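De novo designed switch protein caging a hemagglutinin binder (sCageHA267_1S) (Synthetic construct, PDB 7CBC) serves as a designed biosensor switch, a six-helical bundle that cages a small hemagglutinin-binding domain and probably releases it for binding when the switch opens. Local coordinates at residues 149-160 and 229-240. Residues are numbered along the deposited sequence; the frame is centred on the assembly and turned at random.
Sequences IREALEHAKRRS and QELNLDLLRLAS
Ser160 and Gln229 meet through a short hydrogen bond: Gln229 NE2 donates to Ser160 OG at 2.7 Å, though the N-H...O angle of 136° and a partner lying off the amide plane show it to be bent. With OG beside its own backbone N (chi1 -71°), the Ser160 hydroxyl turns back along its helix and gives its proton to Ala156 O, also at 2.7 Å, which leaves OG to accept from the amide. That carbonyl also receives Ser160 N, from the opposite face of its plane. Were this serine an alanine, the Gln229 amide would probably lose this acceptor and be less firmly fixed. One turn on, Leu233 CD2 lies 3.8 Å from Ala156 CB, while its CD1 reaches Ser160. Leu153 forks over the other helix, CD2 against Leu236 CB at 3.7 Å and CD1 against Arg237 CA and Ser240 OG. Toward the solvent side the guanidinium planes of Arg150 and Arg237 stand 73° apart; Arg237 NH2 sits over a face of Arg150, 3.0 Å from Arg150 NH1, a contact of like charges that Glu154 probably eases through its 2.9 Å salt bridge from OE2 to Arg150 NE. This is antiparallel helix packing of a designed bundle, axes 10.4 Å apart, with leucines between the helices and a buried Ser160-Gln229-Asn133 polar link. Asn133 and Leu140, which touches Ile149 and Leu153, belong to helix 99-142; helix 3-46 meets Leu236 through Val41.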
loop_
_atom_site.group_PDB
_atom_site.type_symbol
_atom_site.label_atom_id
_atom_site.label_comp_id
_atom_site.label_asym_id
_atom_site.label_seq_id
_atom_site.Cartn_x
_atom_site.Cartn_y
_atom_site.Cartn_z
ATOM N N ILE A 149 27.160 -1.147 22.278
ATOM C CA ILE A 149 26.602 -1.732 21.065
ATOM C C ILE A 149 25.175 -2.194 21.316
ATOM O O ILE A 149 24.266 -1.948 20.512
ATOM C CB ILE A 149 27.478 -2.906 20.593
ATOM C CG1 ILE A 149 28.776 -2.423 19.933
ATOM C CG2 ILE A 149 26.680 -3.843 19.678
ATOM C CD1 ILE A 149 29.656 -3.569 19.502
ATOM N N ARG A 150 24.958 -2.879 22.436
ATOM C CA ARG A 150 23.633 -3.403 22.711
ATOM C C ARG A 150 22.665 -2.282 23.068
ATOM O O ARG A 150 21.493 -2.314 22.667
ATOM C CB ARG A 150 23.710 -4.441 23.820
ATOM C CG ARG A 150 22.403 -4.663 24.470
ATOM C CD ARG A 150 21.636 -5.601 23.592
ATOM N NE ARG A 150 20.466 -6.112 24.249
ATOM C CZ ARG A 150 20.474 -7.228 24.965
ATOM N NH1 ARG A 150 21.610 -7.917 25.110
ATOM N NH2 ARG A 150 19.365 -7.658 25.565
ATOM N N GLU A 151 23.142 -1.267 23.796
ATOM C CA GLU A 151 22.302 -0.099 24.054
ATOM C C GLU A 151 21.794 0.506 22.749
ATOM O O GLU A 151 20.629 0.909 22.654
ATOM C CB GLU A 151 23.070 0.948 24.860
ATOM C CG GLU A 151 22.317 2.265 25.040
ATOM C CD GLU A 151 23.168 3.367 25.669
ATOM O OE1 GLU A 151 24.318 3.093 26.083
ATOM O OE2 GLU A 151 22.687 4.517 25.745
ATOM N N ALA A 152 22.651 0.559 21.729
ATOM C CA ALA A 152 22.229 1.084 20.435
ATOM C C ALA A 152 21.241 0.145 19.747
ATOM O O ALA A 152 20.293 0.602 19.103
ATOM C CB ALA A 152 23.451 1.331 19.550
ATOM N N LEU A 153 21.445 -1.168 19.863
ATOM C CA LEU A 153 20.511 -2.118 19.269
ATOM C C LEU A 153 19.148 -2.067 19.959
ATOM O O LEU A 153 18.102 -2.071 19.297
ATOM C CB LEU A 153 21.093 -3.527 19.336
ATOM C CG LEU A 153 22.306 -3.796 18.441
ATOM C CD1 LEU A 153 22.840 -5.190 18.701
ATOM C CD2 LEU A 153 21.935 -3.633 16.970
ATOM N N GLU A 154 19.144 -2.031 21.294
ATOM C CA GLU A 154 17.889 -1.930 22.034
ATOM C C GLU A 154 17.148 -0.647 21.690
ATOM O O GLU A 154 15.912 -0.627 21.633
ATOM C CB GLU A 154 18.169 -2.012 23.538
ATOM C CG GLU A 154 18.576 -3.407 24.012
ATOM C CD GLU A 154 17.427 -4.403 23.962
ATOM O OE1 GLU A 154 16.272 -3.982 24.190
ATOM O OE2 GLU A 154 17.674 -5.602 23.694
ATOM N N HIS A 155 17.885 0.437 21.452
ATOM C CA HIS A 155 17.232 1.679 21.063
ATOM C C HIS A 155 16.590 1.550 19.685
ATOM O O HIS A 155 15.455 1.997 19.479
ATOM C CB HIS A 155 18.231 2.832 21.091
ATOM C CG HIS A 155 17.616 4.160 20.798
ATOM N ND1 HIS A 155 17.352 4.589 19.513
ATOM C CD2 HIS A 155 17.190 5.146 21.622
ATOM C CE1 HIS A 155 16.792 5.786 19.558
ATOM N NE2 HIS A 155 16.679 6.146 20.826
ATOM N N ALA A 156 17.299 0.922 18.738
ATOM C CA ALA A 156 16.755 0.692 17.401
ATOM C C ALA A 156 15.525 -0.207 17.446
ATOM O O ALA A 156 14.552 0.020 16.717
ATOM C CB ALA A 156 17.826 0.075 16.498
ATOM N N LYS A 157 15.563 -1.249 18.276
ATOM C CA LYS A 157 14.397 -2.102 18.452
ATOM C C LYS A 157 13.204 -1.299 18.961
ATOM O O LYS A 157 12.104 -1.378 18.402
ATOM C CB LYS A 157 14.746 -3.246 19.403
ATOM C CG LYS A 157 13.556 -4.056 19.898
ATOM C CD LYS A 157 14.044 -5.200 20.779
ATOM C CE LYS A 157 12.911 -6.123 21.185
ATOM N NZ LYS A 157 13.428 -7.320 21.912
ATOM N N ARG A 158 13.413 -0.490 20.006
ATOM C CA ARG A 158 12.306 0.260 20.592
ATOM C C ARG A 158 11.715 1.242 19.588
ATOM O O ARG A 158 10.493 1.280 19.391
ATOM C CB ARG A 158 12.758 0.992 21.859
ATOM C CG ARG A 158 11.929 2.238 22.207
ATOM C CD ARG A 158 12.436 2.965 23.466
ATOM N NE ARG A 158 13.902 3.043 23.515
ATOM C CZ ARG A 158 14.648 2.571 24.512
ATOM N NH1 ARG A 158 14.067 2.003 25.563
ATOM N NH2 ARG A 158 15.971 2.667 24.459
ATOM N N ARG A 159 12.569 2.041 18.936
ATOM C CA ARG A 159 12.084 3.051 17.998
ATOM C C ARG A 159 11.404 2.416 16.794
ATOM O O ARG A 159 10.384 2.925 16.323
ATOM C CB ARG A 159 13.226 3.951 17.539
ATOM C CG ARG A 159 13.234 5.314 18.207
ATOM C CD ARG A 159 11.899 6.043 17.977
ATOM N NE ARG A 159 11.909 6.915 16.800
ATOM C CZ ARG A 159 10.824 7.500 16.290
ATOM N NH1 ARG A 159 9.632 7.308 16.846
ATOM N NH2 ARG A 159 10.925 8.275 15.216
ATOM N N SER A 160 11.965 1.319 16.277
ATOM C CA SER A 160 11.328 0.567 15.204
ATOM C C SER A 160 9.875 0.242 15.530
ATOM O O SER A 160 8.968 0.497 14.721
ATOM C CB SER A 160 12.097 -0.724 14.940
ATOM O OG SER A 160 13.336 -0.460 14.317
ATOM N N GLN A 229 11.675 -5.233 8.928
ATOM C CA GLN A 229 12.421 -4.567 9.986
ATOM C C GLN A 229 12.819 -5.532 11.093
ATOM O O GLN A 229 13.814 -5.291 11.778
ATOM C CB GLN A 229 11.613 -3.404 10.554
ATOM C CG GLN A 229 12.332 -2.569 11.596
ATOM C CD GLN A 229 13.555 -1.818 11.070
ATOM O OE1 GLN A 229 13.764 -1.682 9.858
ATOM N NE2 GLN A 229 14.359 -1.306 11.994
ATOM N N GLU A 230 12.069 -6.620 11.298
ATOM C CA GLU A 230 12.532 -7.635 12.243
ATOM C C GLU A 230 13.780 -8.344 11.728
ATOM O O GLU A 230 14.719 -8.590 12.494
ATOM C CB GLU A 230 11.425 -8.642 12.542
ATOM C CG GLU A 230 10.476 -8.205 13.647
ATOM C CD GLU A 230 10.826 -8.818 14.994
ATOM O OE1 GLU A 230 11.582 -8.187 15.770
ATOM O OE2 GLU A 230 10.343 -9.940 15.275
ATOM N N LEU A 231 13.819 -8.670 10.436
ATOM C CA LEU A 231 15.062 -9.157 9.843
ATOM C C LEU A 231 16.199 -8.178 10.067
ATOM O O LEU A 231 17.323 -8.585 10.406
ATOM C CB LEU A 231 14.892 -9.390 8.345
ATOM C CG LEU A 231 14.133 -10.618 7.863
ATOM C CD1 LEU A 231 14.321 -10.737 6.366
ATOM C CD2 LEU A 231 14.629 -11.872 8.573
ATOM N N ASN A 232 15.939 -6.886 9.854
ATOM C CA ASN A 232 17.005 -5.893 9.940
ATOM C C ASN A 232 17.605 -5.837 11.343
ATOM O O ASN A 232 18.828 -5.880 11.507
ATOM C CB ASN A 232 16.477 -4.529 9.513
ATOM C CG ASN A 232 16.301 -4.421 8.024
ATOM O OD1 ASN A 232 16.784 -5.259 7.265
ATOM N ND2 ASN A 232 15.596 -3.387 7.589
ATOM N N LEU A 233 16.760 -5.757 12.371
ATOM C CA LEU A 233 17.269 -5.736 13.735
ATOM C C LEU A 233 17.982 -7.041 14.083
ATOM O O LEU A 233 19.076 -7.016 14.662
ATOM C CB LEU A 233 16.130 -5.456 14.711
ATOM C CG LEU A 233 15.410 -4.137 14.434
ATOM C CD1 LEU A 233 13.999 -4.161 15.006
ATOM C CD2 LEU A 233 16.197 -2.957 14.997
ATOM N N ASP A 234 17.391 -8.185 13.721
ATOM C CA ASP A 234 18.039 -9.476 13.957
ATOM C C ASP A 234 19.404 -9.539 13.279
ATOM O O ASP A 234 20.359 -10.096 13.833
ATOM C CB ASP A 234 17.145 -10.614 13.452
ATOM C CG ASP A 234 15.952 -10.899 14.378
ATOM O OD1 ASP A 234 15.756 -10.143 15.360
ATOM O OD2 ASP A 234 15.196 -11.868 14.102
ATOM N N LEU A 235 19.514 -8.970 12.079
ATOM C CA LEU A 235 20.783 -8.982 11.366
ATOM C C LEU A 235 21.795 -8.051 12.021
ATOM O O LEU A 235 22.986 -8.384 12.112
ATOM C CB LEU A 235 20.553 -8.589 9.912
ATOM C CG LEU A 235 21.775 -8.448 9.015
ATOM C CD1 LEU A 235 22.446 -9.802 8.790
ATOM C CD2 LEU A 235 21.365 -7.814 7.698
ATOM N N LEU A 236 21.341 -6.879 12.481
ATOM C CA LEU A 236 22.221 -5.973 13.218
ATOM C C LEU A 236 22.659 -6.582 14.541
ATOM O O LEU A 236 23.805 -6.387 14.981
ATOM C CB LEU A 236 21.521 -4.640 13.464
ATOM C CG LEU A 236 21.419 -3.734 12.237
ATOM C CD1 LEU A 236 20.924 -2.367 12.644
ATOM C CD2 LEU A 236 22.756 -3.622 11.530
ATOM N N ARG A 237 21.752 -7.297 15.205
ATOM C CA ARG A 237 22.131 -8.031 16.402
ATOM C C ARG A 237 23.266 -8.996 16.103
ATOM O O ARG A 237 24.260 -9.032 16.830
ATOM C CB ARG A 237 20.919 -8.770 16.964
ATOM C CG ARG A 237 21.115 -9.331 18.355
ATOM C CD ARG A 237 19.854 -9.126 19.187
ATOM N NE ARG A 237 20.011 -9.646 20.541
ATOM C CZ ARG A 237 20.688 -9.024 21.501
ATOM N NH1 ARG A 237 21.259 -7.852 21.255
ATOM N NH2 ARG A 237 20.792 -9.573 22.707
ATOM N N LEU A 238 23.156 -9.751 15.007
ATOM C CA LEU A 238 24.155 -10.762 14.666
ATOM C C LEU A 238 25.438 -10.151 14.107
ATOM O O LEU A 238 26.530 -10.670 14.360
ATOM C CB LEU A 238 23.574 -11.751 13.657
ATOM C CG LEU A 238 23.193 -13.148 14.148
ATOM C CD1 LEU A 238 22.246 -13.057 15.350
ATOM C CD2 LEU A 238 22.559 -13.939 13.000
ATOM N N ALA A 239 25.333 -9.068 13.333
ATOM C CA ALA A 239 26.502 -8.501 12.673
ATOM C C ALA A 239 27.419 -7.758 13.630
ATOM O O ALA A 239 28.530 -7.404 13.235
ATOM C CB ALA A 239 26.088 -7.560 11.541
ATOM N N SER A 240 26.975 -7.493 14.853
ATOM C CA SER A 240 27.889 -7.071 15.899
ATOM C C SER A 240 28.367 -8.240 16.752
ATOM O O SER A 240 29.271 -8.053 17.568
ATOM C CB SER A 240 27.236 -6.010 16.788
ATOM O OG SER A 240 26.000 -6.465 17.302
#